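Local coordinates for AAEL008620-PA odorant-binding protein (Aedes aegypti, PDB 5V13) that binds juvenile hormone III specifically in the mosquito hemolymph, holding the hormone in a pocket of a helical odorant-binding-protein fold, at residues B[48-53]-B[59-64]; B[72-77]-B[142-147]; B[28-33]-B[266-271]. All blocks are in the same frame, centred on the assembly; numbering follows the deposited sequence.

Interaction 1. Residues B[48-53]-B[59-64]; sequences INWVKW and YESQCY. With JH3 (methyl (2E,6E)-9-[(2R)-3,3-dimethyloxiran-2-yl]-3,7-dimethylnona-2,6-dienoate), chain E.
Trp50 and Tyr64 stack against each other beside juvenile hormone where two consecutive helices of the odorant-binding-protein fold, 44-51 and 59-71, are joined by a short loop. The pair is an offset stack: the tyrosine ring and the six-membered ring of the indole have centroids 4.4 Å apart, with planes inclined by 21°. The overlap is displaced, so CE3 of Trp50 sits over the rim of the Tyr64 ring, 3.3 Å from its CG, while Tyr64 CB lies over the same indole ring as a CH-pi contact. Tyr64 gets there because its CG is anti to the backbone N (chi1 -175°), which lays the ring against the indole face, and its outer end reaches the hormone: Tyr64 OH is 3.5 Å from JH3 C4.

Tryptophan suits this place because its flat surface is paired with a single N-H. Trp50 NE1 donates to Ser61 OG at 2.9 Å; the oxygen is tilted a little out of the indole plane and the bond is moderately bent, 149° at the hydrogen. Ser61 OG is also hydrogen-bonded to Asp56 and Thr58, so the buried hydroxyl ties the indole to the connecting loop. Tyr64 OH, in turn, is hydrogen-bonded to Tyr33 O of helix 26-38, which fixes the far end of the phenol.

Helix 44-51 ends in a Schellman motif with Trp53 at positive phi as its C-prime residue, and this turn delivers a second indole to the ligand. JH3 C5 lies over one face of the Trp53 ring, and the methyl C3' of the hormone comes within 3.3 Å of Trp53 NE1.

Interaction 2. Residues B[72-77]-B[142-147]; sequences LRLYDP and RMFHGD
A Schellman motif that ends helix 137-143 presents Phe144 to the chain just beyond helix 59-71, where Leu72 and Leu74 receive it. The contact is small and wholly apolar. Leu74 and Phe144 approach from opposite directions: CD1 of Leu74 comes 3.5 Å from Phe144 CZ, and its other methyl, CD2, is 3.8 Å from the same carbon. The leucine fork thus meets the ring at its far end, obliquely. Leu72 adds a looser touch farther back on the ring, its CD1 4.4 Å from Phe144 CD1. In Phe144, CG stands anti to the carbonyl carbon (chi1 -73°), and this carries the ring from the helix end across to the leucines.

Both segments turn at a helix end. His145 has positive phi and is the C-prime residue of its motif, with His145 N bonded to Arg142 O at 3.1 Å; Arg73, also at positive phi, plays the equivalent part after helix 59-71. At each cap the chain leaves its helix, and the side chains beside the two caps meet in the buried interior of the helical fold. Branched and aromatic side chains suit the buried site, since they fill it without polar atoms that would need partners. The surroundings are mixed: Leu74 also packs on Phe87 of helix 84-94 and Leu72 on Ala32 of helix 26-38, while Phe144 touches Thr29 and Gln90. The Phe144 side chain also touches the hormone, and its backbone O is hydrogen-bonded to Tyr33 OH.

Interaction 3. Residues B[28-33]-B[266-271]; sequences QTLYAY and AFYFDL. With JH3 (methyl (2E,6E)-9-[(2R)-3,3-dimethyloxiran-2-yl]-3,7-dimethylnona-2,6-dienoate), chain E.
Tyr31 turns the edge of its ring toward the face of Tyr268 in an offset edge-to-face pair, with centroids 5.8 Å apart and planes at 76°. Tyr268 CE2 lies near the plane of the Tyr31 ring and meets Tyr31 CB at 3.7 Å. Leu30 CG comes to the edge of the Tyr268 ring, and Leu30 CD1 lies in the plane of the Phe269 ring at its edge, 3.7 Å from CE1. The other leucine methyl, CD2, rests on Tyr268 CB at 3.9 Å, so this one forked side chain fills the angle between the two aromatics. Leu271 CD1 packs over one face of Phe269.

Tyrosine suits position 268 because its hydroxyl, beyond the apolar ring, is hydrogen-bonded to Glu27. Phe269 instead has CG between the backbone N and the carbonyl carbon (chi1 79°), and its CE1 reaches the ester methyl CM of JH3 at 3.6 Å. JH3 C5 lies over the centre of one face of the Tyr33 ring; on the opposite side the Thr29 carbonyl O of the preceding turn lies near the rim. Helix 26-38 and the loop before helix 278-286 thus contribute Tyr33 and Phe269 to the aromatic lining of the juvenile hormone pocket.

Overall arrangement
Juvenile hormone connects all three contacts. Interactions 1 and 3 both line its pocket, and the Phe144 side chain of interaction 2 touches it as well. Tyr33 of interaction 3 joins the other two through backbone and side chain alike: its O is hydrogen-bonded to Tyr64 OH of interaction 1 (3.0 Å), and its OH to Phe144 O of interaction 2 (2.8 Å). Trp53 CZ2 packs on Gly146 CA at 3.9 Å, joining interactions 1 and 2 directly. The centre of interaction 2 is about 14 Å from the centres of both others, which are themselves about 16 Å apart. Along the chain, interactions 1 and 2 follow in series, both nested within the span closed by interaction 3.

Interaction 1. Residues B[48-53]-B[59-64]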
loop_
_atom_site.group_PDB
_atom_site.type_symbol
_atom_site.label_atom_id
_atom_site.label_comp_id
_atom_site.label_asym_id
_atom_site.label_seq_id
_atom_site.Cartn_x
_atom_site.Cartn_y
_atom_site.Cartn_z
ATOM N N ILE B 48 -26.007 -6.654 13.328
ATOM C CA ILE B 48 -24.864 -7.402 13.852
ATOM C C ILE B 48 -24.830 -8.810 13.263
ATOM O O ILE B 48 -23.767 -9.307 12.869
ATOM C CB ILE B 48 -24.896 -7.427 15.393
ATOM C CG1 ILE B 48 -24.563 -6.047 15.953
ATOM C CG2 ILE B 48 -23.925 -8.465 15.933
ATOM C CD1 ILE B 48 -24.765 -5.943 17.459
ATOM N N ASN B 49 -25.991 -9.473 13.184
ATOM C CA ASN B 49 -26.047 -10.773 12.519
ATOM C C ASN B 49 -25.573 -10.685 11.077
ATOM O O ASN B 49 -24.943 -11.620 10.568
ATOM C CB ASN B 49 -27.468 -11.329 12.553
ATOM C CG ASN B 49 -27.907 -11.702 13.946
ATOM O OD1 ASN B 49 -27.122 -12.219 14.742
ATOM N ND2 ASN B 49 -29.172 -11.444 14.251
ATOM N N TRP B 50 -25.881 -9.582 10.390
ATOM C CA TRP B 50 -25.475 -9.478 8.992
ATOM C C TRP B 50 -23.962 -9.353 8.864
ATOM O O TRP B 50 -23.350 -9.997 8.002
ATOM C CB TRP B 50 -26.147 -8.288 8.311
ATOM C CG TRP B 50 -27.663 -8.293 8.387
ATOM C CD1 TRP B 50 -28.463 -9.308 8.807
ATOM C CD2 TRP B 50 -28.530 -7.208 8.055
ATOM N NE1 TRP B 50 -29.788 -8.931 8.739
ATOM C CE2 TRP B 50 -29.852 -7.645 8.273
ATOM C CE3 TRP B 50 -28.318 -5.916 7.560
ATOM C CZ2 TRP B 50 -30.959 -6.818 8.055
ATOM C CZ3 TRP B 50 -29.423 -5.097 7.336
ATOM C CH2 TRP B 50 -30.721 -5.553 7.584
ATOM N N VAL B 51 -23.332 -8.528 9.705
ATOM C CA VAL B 51 -21.884 -8.363 9.569
ATOM C C VAL B 51 -21.114 -9.596 10.018
ATOM O O VAL B 51 -19.908 -9.679 9.761
ATOM C CB VAL B 51 -21.370 -7.123 10.334
ATOM C CG1 VAL B 51 -22.061 -5.861 9.838
ATOM C CG2 VAL B 51 -21.551 -7.288 11.844
ATOM N N LYS B 52 -21.770 -10.546 10.689
ATOM C CA LYS B 52 -21.214 -11.867 10.970
ATOM C C LYS B 52 -21.617 -12.895 9.917
ATOM O O LYS B 52 -21.491 -14.104 10.153
ATOM C CB LYS B 52 -21.654 -12.353 12.354
ATOM C CG LYS B 52 -21.117 -11.540 13.514
ATOM C CD LYS B 52 -21.792 -11.984 14.809
ATOM C CE LYS B 52 -21.375 -11.125 15.987
ATOM N NZ LYS B 52 -22.265 -11.375 17.154
ATOM N N TRP B 53 -22.134 -12.432 8.783
ATOM C CA TRP B 53 -22.436 -13.267 7.623
ATOM C C TRP B 53 -23.526 -14.306 7.884
ATOM O O TRP B 53 -23.579 -15.339 7.210
ATOM C CB TRP B 53 -21.171 -13.946 7.096
ATOM C CG TRP B 53 -20.206 -12.976 6.483
ATOM C CD1 TRP B 53 -19.289 -12.197 7.136
ATOM C CD2 TRP B 53 -20.060 -12.684 5.091
ATOM N NE1 TRP B 53 -18.584 -11.437 6.229
ATOM C CE2 TRP B 53 -19.033 -11.725 4.967
ATOM C CE3 TRP B 53 -20.692 -13.148 3.932
ATOM C CZ2 TRP B 53 -18.634 -11.211 3.733
ATOM C CZ3 TRP B 53 -20.276 -12.648 2.704
ATOM C CH2 TRP B 53 -19.266 -11.689 2.616
ATOM N N TYR B 59 -37.809 -10.085 6.849
ATOM C CA TYR B 59 -37.884 -9.296 5.622
ATOM C C TYR B 59 -36.695 -8.356 5.488
ATOM O O TYR B 59 -36.124 -8.212 4.399
ATOM C CB TYR B 59 -39.193 -8.508 5.590
ATOM C CG TYR B 59 -39.437 -7.733 4.304
ATOM C CD1 TYR B 59 -39.787 -8.397 3.126
ATOM C CD2 TYR B 59 -39.333 -6.347 4.271
ATOM C CE1 TYR B 59 -40.014 -7.707 1.952
ATOM C CE2 TYR B 59 -39.571 -5.637 3.100
ATOM C CZ TYR B 59 -39.917 -6.324 1.947
ATOM O OH TYR B 59 -40.154 -5.629 0.782
ATOM N N GLU B 60 -36.309 -7.694 6.580
ATOM C CA GLU B 60 -35.189 -6.764 6.493
ATOM C C GLU B 60 -33.897 -7.482 6.108
ATOM O O GLU B 60 -33.095 -6.942 5.343
ATOM C CB GLU B 60 -35.024 -6.007 7.811
ATOM C CG GLU B 60 -35.955 -4.800 7.945
ATOM C CD GLU B 60 -35.669 -3.717 6.904
ATOM O OE1 GLU B 60 -36.130 -3.848 5.747
ATOM O OE2 GLU B 60 -34.971 -2.735 7.236
ATOM N N SER B 61 -33.687 -8.704 6.611
ATOM C CA SER B 61 -32.500 -9.467 6.222
ATOM C C SER B 61 -32.568 -9.913 4.763
ATOM O O SER B 61 -31.547 -9.936 4.065
ATOM C CB SER B 61 -32.335 -10.694 7.120
ATOM O OG SER B 61 -32.285 -10.343 8.488
ATOM N N GLN B 62 -33.748 -10.338 4.308
ATOM C CA GLN B 62 -33.908 -10.690 2.903
ATOM C C GLN B 62 -33.628 -9.491 2.018
ATOM O O GLN B 62 -32.951 -9.615 0.991
ATOM C CB GLN B 62 -35.315 -11.239 2.640
ATOM C CG GLN B 62 -35.627 -12.515 3.403
ATOM C CD GLN B 62 -37.075 -12.954 3.259
ATOM O OE1 GLN B 62 -37.976 -12.126 3.176
ATOM N NE2 GLN B 62 -37.302 -14.260 3.235
ATOM N N CYS B 63 -34.103 -8.306 2.416
ATOM C CA CYS B 63 -33.830 -7.140 1.586
ATOM C C CYS B 63 -32.359 -6.752 1.616
ATOM O O CYS B 63 -31.849 -6.231 0.620
ATOM C CB CYS B 63 -34.693 -5.959 2.003
ATOM S SG CYS B 63 -36.445 -6.257 1.624
ATOM N N TYR B 64 -31.665 -6.984 2.737
ATOM C CA TYR B 64 -30.231 -6.697 2.766
ATOM C C TYR B 64 -29.472 -7.586 1.786
ATOM O O TYR B 64 -28.577 -7.118 1.065
ATOM C CB TYR B 64 -29.672 -6.880 4.179
ATOM C CG TYR B 64 -28.213 -6.481 4.286
ATOM C CD1 TYR B 64 -27.849 -5.142 4.307
ATOM C CD2 TYR B 64 -27.195 -7.445 4.328
ATOM C CE1 TYR B 64 -26.494 -4.762 4.388
ATOM C CE2 TYR B 64 -25.852 -7.079 4.416
ATOM C CZ TYR B 64 -25.510 -5.737 4.442
ATOM O OH TYR B 64 -24.181 -5.352 4.525
HETATM C C1 JH3 E . -19.867 -5.345 6.822
HETATM O O2 JH3 E . -18.782 -5.785 7.161
HETATM O O1 JH3 E . -20.106 -3.935 6.993
HETATM C CM JH3 E . -19.041 -3.112 7.471
HETATM C C2 JH3 E . -20.946 -6.154 6.225
HETATM C C3 JH3 E . -20.943 -7.470 6.000
HETATM C "C3'" JH3 E . -19.796 -8.381 6.339
HETATM C C4 JH3 E . -22.179 -8.043 5.349
HETATM C C5 JH3 E . -21.760 -9.041 4.274
HETATM C C6 JH3 E . -22.917 -9.271 3.326
HETATM C C7 JH3 E . -23.766 -10.302 3.446
HETATM C "C7'" JH3 E . -23.634 -11.285 4.580
HETATM C C8 JH3 E . -24.886 -10.436 2.426
HETATM C C9 JH3 E . -24.766 -11.724 1.595
HETATM C CA JH3 E . -23.374 -11.909 0.995
HETATM O O3 JH3 E . -23.292 -13.020 0.075
HETATM C CB JH3 E . -23.283 -11.720 -0.518
HETATM C "CB'" JH3 E . -21.927 -11.161 -0.965
HETATM C CC JH3 E . -24.536 -11.423 -1.329
#

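Interaction 2. Residues B[72-77]-B[142-147]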
loop_
_atom_site.group_PDB
_atom_site.type_symbol
_atom_site.label_atom_id
_atom_site.label_comp_id
_atom_site.label_asym_id
_atom_site.label_seq_id
_atom_site.Cartn_x
_atom_site.Cartn_y
_atom_site.Cartn_z
ATOM N N LEU B 72 -23.505 -5.502 -6.085
ATOM C CA LEU B 72 -22.323 -6.178 -6.613
ATOM C C LEU B 72 -22.551 -6.790 -7.993
ATOM O O LEU B 72 -21.644 -7.456 -8.517
ATOM C CB LEU B 72 -21.866 -7.261 -5.631
ATOM C CG LEU B 72 -21.404 -6.697 -4.278
ATOM C CD1 LEU B 72 -21.051 -7.803 -3.289
ATOM C CD2 LEU B 72 -20.211 -5.780 -4.505
ATOM N N ARG B 73 -23.736 -6.589 -8.573
ATOM C CA ARG B 73 -24.100 -7.152 -9.873
ATOM C C ARG B 73 -23.983 -8.674 -9.876
ATOM O O ARG B 73 -23.683 -9.290 -10.905
ATOM C CB ARG B 73 -23.268 -6.525 -10.998
ATOM C CG ARG B 73 -23.824 -5.158 -11.471
ATOM C CD ARG B 73 -23.705 -4.023 -10.419
ATOM N NE ARG B 73 -24.153 -2.757 -11.005
ATOM C CZ ARG B 73 -24.387 -1.638 -10.325
ATOM N NH1 ARG B 73 -24.196 -1.585 -9.009
ATOM N NH2 ARG B 73 -24.811 -0.560 -10.979
ATOM N N LEU B 74 -24.255 -9.296 -8.728
ATOM C CA LEU B 74 -24.406 -10.742 -8.668
ATOM C C LEU B 74 -25.822 -11.177 -8.982
ATOM O O LEU B 74 -26.018 -12.277 -9.504
ATOM C CB LEU B 74 -24.019 -11.263 -7.285
ATOM C CG LEU B 74 -22.589 -10.902 -6.845
ATOM C CD1 LEU B 74 -22.412 -11.164 -5.350
ATOM C CD2 LEU B 74 -21.549 -11.694 -7.643
ATOM N N TYR B 75 -26.809 -10.359 -8.626
ATOM C CA TYR B 75 -28.195 -10.563 -9.016
ATOM C C TYR B 75 -28.581 -9.519 -10.052
ATOM O O TYR B 75 -28.350 -8.322 -9.852
ATOM C CB TYR B 75 -29.140 -10.467 -7.814
ATOM C CG TYR B 75 -30.558 -10.796 -8.233
ATOM C CD1 TYR B 75 -30.930 -12.113 -8.485
ATOM C CD2 TYR B 75 -31.504 -9.798 -8.416
ATOM C CE1 TYR B 75 -32.215 -12.429 -8.897
ATOM C CE2 TYR B 75 -32.800 -10.108 -8.816
ATOM C CZ TYR B 75 -33.147 -11.422 -9.052
ATOM O OH TYR B 75 -34.431 -11.732 -9.462
ATOM N N ASP B 76 -29.175 -9.974 -11.147
ATOM C CA ASP B 76 -29.556 -9.161 -12.293
ATOM C C ASP B 76 -31.070 -8.960 -12.281
ATOM O O ASP B 76 -31.815 -9.885 -12.639
ATOM C CB ASP B 76 -29.110 -9.867 -13.579
ATOM C CG ASP B 76 -29.376 -9.059 -14.835
ATOM O OD1 ASP B 76 -30.025 -7.998 -14.765
ATOM O OD2 ASP B 76 -28.906 -9.502 -15.910
ATOM N N PRO B 77 -31.577 -7.792 -11.879
ATOM C CA PRO B 77 -33.038 -7.610 -11.826
ATOM C C PRO B 77 -33.699 -7.482 -13.186
ATOM O O PRO B 77 -34.926 -7.630 -13.265
ATOM C CB PRO B 77 -33.200 -6.322 -11.014
ATOM C CG PRO B 77 -31.916 -5.604 -11.195
ATOM C CD PRO B 77 -30.856 -6.649 -11.293
ATOM N N ARG B 142 -15.019 -15.626 2.263
ATOM C CA ARG B 142 -13.614 -15.326 2.026
ATOM C C ARG B 142 -13.401 -14.635 0.679
ATOM O O ARG B 142 -12.625 -13.678 0.588
ATOM C CB ARG B 142 -12.801 -16.614 2.132
ATOM C CG ARG B 142 -11.330 -16.362 2.232
ATOM C CD ARG B 142 -10.650 -17.433 3.054
ATOM N NE ARG B 142 -9.313 -16.986 3.414
ATOM C CZ ARG B 142 -8.483 -17.659 4.197
ATOM N NH1 ARG B 142 -8.845 -18.829 4.714
ATOM N NH2 ARG B 142 -7.289 -17.151 4.461
ATOM N N MET B 143 -14.077 -15.103 -0.384
ATOM C CA MET B 143 -13.793 -14.576 -1.720
ATOM C C MET B 143 -14.352 -13.179 -1.921
ATOM O O MET B 143 -13.917 -12.484 -2.844
ATOM C CB MET B 143 -14.346 -15.516 -2.809
ATOM C CG MET B 143 -15.883 -15.569 -2.908
ATOM S SD MET B 143 -16.361 -17.063 -3.821
ATOM C CE MET B 143 -18.063 -16.738 -4.331
ATOM N N PHE B 144 -15.321 -12.763 -1.101
ATOM C CA PHE B 144 -15.836 -11.399 -1.095
ATOM C C PHE B 144 -15.248 -10.567 0.048
ATOM O O PHE B 144 -15.907 -9.657 0.562
ATOM C CB PHE B 144 -17.366 -11.407 -1.031
ATOM C CG PHE B 144 -18.024 -11.825 -2.319
ATOM C CD1 PHE B 144 -17.988 -10.986 -3.434
ATOM C CD2 PHE B 144 -18.677 -13.047 -2.418
ATOM C CE1 PHE B 144 -18.591 -11.362 -4.636
ATOM C CE2 PHE B 144 -19.298 -13.433 -3.616
ATOM C CZ PHE B 144 -19.248 -12.586 -4.730
ATOM N N HIS B 145 -14.023 -10.892 0.472
ATOM C CA HIS B 145 -13.194 -10.026 1.312
ATOM C C HIS B 145 -13.699 -9.924 2.746
ATOM O O HIS B 145 -13.423 -8.938 3.440
ATOM C CB HIS B 145 -13.053 -8.647 0.672
ATOM C CG HIS B 145 -12.723 -8.727 -0.784
ATOM N ND1 HIS B 145 -11.650 -9.454 -1.254
ATOM C CD2 HIS B 145 -13.366 -8.247 -1.877
ATOM C CE1 HIS B 145 -11.626 -9.391 -2.575
ATOM N NE2 HIS B 145 -12.651 -8.659 -2.977
ATOM N N GLY B 146 -14.381 -10.964 3.215
ATOM C CA GLY B 146 -14.871 -10.982 4.577
ATOM C C GLY B 146 -13.854 -11.366 5.634
ATOM O O GLY B 146 -14.115 -11.138 6.820
ATOM N N ASP B 147 -12.706 -11.934 5.251
ATOM C CA ASP B 147 -11.716 -12.461 6.197
ATOM C C ASP B 147 -10.477 -11.577 6.118
ATOM O O ASP B 147 -9.802 -11.540 5.082
ATOM C CB ASP B 147 -11.394 -13.918 5.855
ATOM C CG ASP B 147 -10.462 -14.598 6.860
ATOM O OD1 ASP B 147 -9.781 -13.920 7.667
ATOM O OD2 ASP B 147 -10.406 -15.852 6.820
#

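Interaction 3. Residues B[28-33]-B[266-271]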
loop_
_atom_site.group_PDB
_atom_site.type_symbol
_atom_site.label_atom_id
_atom_site.label_comp_id
_atom_site.label_asym_id
_atom_site.label_seq_id
_atom_site.Cartn_x
_atom_site.Cartn_y
_atom_site.Cartn_z
ATOM N N GLN B 28 -15.237 -2.283 -3.723
ATOM C CA GLN B 28 -16.604 -2.527 -4.174
ATOM C C GLN B 28 -17.432 -3.291 -3.129
ATOM O O GLN B 28 -18.598 -2.952 -2.887
ATOM C CB GLN B 28 -16.552 -3.268 -5.511
ATOM C CG GLN B 28 -16.142 -2.330 -6.667
ATOM C CD GLN B 28 -15.929 -3.071 -7.970
ATOM O OE1 GLN B 28 -15.288 -4.128 -8.001
ATOM N NE2 GLN B 28 -16.449 -2.515 -9.056
ATOM N N THR B 29 -16.876 -4.344 -2.527
ATOM C CA THR B 29 -17.628 -5.039 -1.483
ATOM C C THR B 29 -17.886 -4.125 -0.285
ATOM O O THR B 29 -19.005 -4.087 0.241
ATOM C CB THR B 29 -16.907 -6.317 -1.052
ATOM O OG1 THR B 29 -15.567 -6.012 -0.637
ATOM C CG2 THR B 29 -16.857 -7.305 -2.226
ATOM N N LEU B 30 -16.877 -3.371 0.156
ATOM C CA LEU B 30 -17.102 -2.496 1.306
ATOM C C LEU B 30 -18.161 -1.447 0.985
ATOM O O LEU B 30 -19.029 -1.156 1.817
ATOM C CB LEU B 30 -15.789 -1.831 1.739
ATOM C CG LEU B 30 -15.895 -1.118 3.093
ATOM C CD1 LEU B 30 -16.337 -2.092 4.198
ATOM C CD2 LEU B 30 -14.579 -0.473 3.461
ATOM N N TYR B 31 -18.123 -0.882 -0.228
ATOM C CA TYR B 31 -19.136 0.107 -0.607
ATOM C C TYR B 31 -20.535 -0.488 -0.498
ATOM O O TYR B 31 -21.454 0.129 0.063
ATOM C CB TYR B 31 -18.886 0.597 -2.039
ATOM C CG TYR B 31 -19.838 1.681 -2.495
ATOM C CD1 TYR B 31 -21.101 1.370 -3.024
ATOM C CD2 TYR B 31 -19.469 3.020 -2.412
ATOM C CE1 TYR B 31 -21.962 2.384 -3.469
ATOM C CE2 TYR B 31 -20.320 4.028 -2.836
ATOM C CZ TYR B 31 -21.557 3.707 -3.363
ATOM O OH TYR B 31 -22.386 4.730 -3.779
ATOM N N ALA B 32 -20.712 -1.694 -1.043
ATOM C CA ALA B 32 -22.022 -2.332 -1.033
ATOM C C ALA B 32 -22.454 -2.681 0.385
ATOM O O ALA B 32 -23.610 -2.435 0.768
ATOM C CB ALA B 32 -21.997 -3.583 -1.912
ATOM N N TYR B 33 -21.549 -3.263 1.184
ATOM C CA TYR B 33 -21.925 -3.646 2.551
ATOM C C TYR B 33 -22.367 -2.433 3.368
ATOM O O TYR B 33 -23.380 -2.478 4.081
ATOM C CB TYR B 33 -20.757 -4.347 3.267
ATOM C CG TYR B 33 -20.212 -5.593 2.588
ATOM C CD1 TYR B 33 -20.972 -6.308 1.668
ATOM C CD2 TYR B 33 -18.930 -6.048 2.881
ATOM C CE1 TYR B 33 -20.449 -7.457 1.042
ATOM C CE2 TYR B 33 -18.408 -7.179 2.281
ATOM C CZ TYR B 33 -19.164 -7.879 1.365
ATOM O OH TYR B 33 -18.619 -8.989 0.761
ATOM N N ALA B 266 -12.851 8.583 1.592
ATOM C CA ALA B 266 -11.644 8.024 2.201
ATOM C C ALA B 266 -11.969 6.805 3.057
ATOM O O ALA B 266 -11.351 5.743 2.901
ATOM C CB ALA B 266 -10.926 9.090 3.037
ATOM N N PHE B 267 -12.943 6.934 3.964
ATOM C CA PHE B 267 -13.268 5.894 4.941
ATOM C C PHE B 267 -14.755 5.573 4.856
ATOM O O PHE B 267 -15.587 6.346 5.341
ATOM C CB PHE B 267 -12.909 6.338 6.360
ATOM C CG PHE B 267 -11.452 6.648 6.559
ATOM C CD1 PHE B 267 -10.528 5.626 6.700
ATOM C CD2 PHE B 267 -11.011 7.963 6.625
ATOM C CE1 PHE B 267 -9.178 5.910 6.903
ATOM C CE2 PHE B 267 -9.660 8.255 6.813
ATOM C CZ PHE B 267 -8.746 7.224 6.954
ATOM N N TYR B 268 -15.091 4.417 4.275
ATOM C CA TYR B 268 -16.497 4.041 4.135
ATOM C C TYR B 268 -17.150 3.798 5.494
ATOM O O TYR B 268 -18.328 4.131 5.694
ATOM C CB TYR B 268 -16.602 2.812 3.240
ATOM C CG TYR B 268 -16.282 3.110 1.789
ATOM C CD1 TYR B 268 -16.023 4.419 1.363
ATOM C CD2 TYR B 268 -16.271 2.107 0.847
ATOM C CE1 TYR B 268 -15.745 4.712 0.022
ATOM C CE2 TYR B 268 -15.987 2.387 -0.494
ATOM C CZ TYR B 268 -15.734 3.688 -0.904
ATOM O OH TYR B 268 -15.467 3.940 -2.248
ATOM N N PHE B 269 -16.410 3.210 6.433
ATOM C CA PHE B 269 -16.737 3.321 7.854
ATOM C C PHE B 269 -15.431 3.327 8.639
ATOM O O PHE B 269 -14.351 3.127 8.082
ATOM C CB PHE B 269 -17.674 2.207 8.328
ATOM C CG PHE B 269 -16.999 0.887 8.575
ATOM C CD1 PHE B 269 -16.671 0.048 7.525
ATOM C CD2 PHE B 269 -16.737 0.468 9.866
ATOM C CE1 PHE B 269 -16.066 -1.170 7.757
ATOM C CE2 PHE B 269 -16.139 -0.744 10.111
ATOM C CZ PHE B 269 -15.803 -1.574 9.059
ATOM N N ASP B 270 -15.533 3.577 9.940
ATOM C CA ASP B 270 -14.354 3.717 10.794
ATOM C C ASP B 270 -14.006 2.344 11.356
ATOM O O ASP B 270 -14.696 1.844 12.250
ATOM C CB ASP B 270 -14.632 4.734 11.892
ATOM C CG ASP B 270 -13.486 4.879 12.888
ATOM O OD1 ASP B 270 -12.389 4.303 12.690
ATOM O OD2 ASP B 270 -13.703 5.574 13.895
ATOM N N LEU B 271 -12.930 1.733 10.839
ATOM C CA LEU B 271 -12.569 0.384 11.273
ATOM C C LEU B 271 -12.170 0.329 12.745
ATOM O O LEU B 271 -12.025 -0.773 13.291
ATOM C CB LEU B 271 -11.435 -0.180 10.396
ATOM C CG LEU B 271 -11.779 -1.078 9.197
ATOM C CD1 LEU B 271 -12.599 -0.343 8.149
ATOM C CD2 LEU B 271 -10.515 -1.654 8.556
HETATM C C1 JH3 E . -19.867 -5.345 6.822
HETATM O O2 JH3 E . -18.782 -5.785 7.161
HETATM O O1 JH3 E . -20.106 -3.935 6.993
HETATM C CM JH3 E . -19.041 -3.112 7.471
HETATM C C2 JH3 E . -20.946 -6.154 6.225
HETATM C C3 JH3 E . -20.943 -7.470 6.000
HETATM C "C3'" JH3 E . -19.796 -8.381 6.339
HETATM C C4 JH3 E . -22.179 -8.043 5.349
HETATM C C5 JH3 E . -21.760 -9.041 4.274
HETATM C C6 JH3 E . -22.917 -9.271 3.326
HETATM C C7 JH3 E . -23.766 -10.302 3.446
HETATM C "C7'" JH3 E . -23.634 -11.285 4.580
HETATM C C8 JH3 E . -24.886 -10.436 2.426
HETATM C C9 JH3 E . -24.766 -11.724 1.595
HETATM C CA JH3 E . -23.374 -11.909 0.995
HETATM O O3 JH3 E . -23.292 -13.020 0.075
HETATM C CB JH3 E . -23.283 -11.720 -0.518
HETATM C "CB'" JH3 E . -21.927 -11.161 -0.965
HETATM C CC JH3 E . -24.536 -11.423 -1.329
#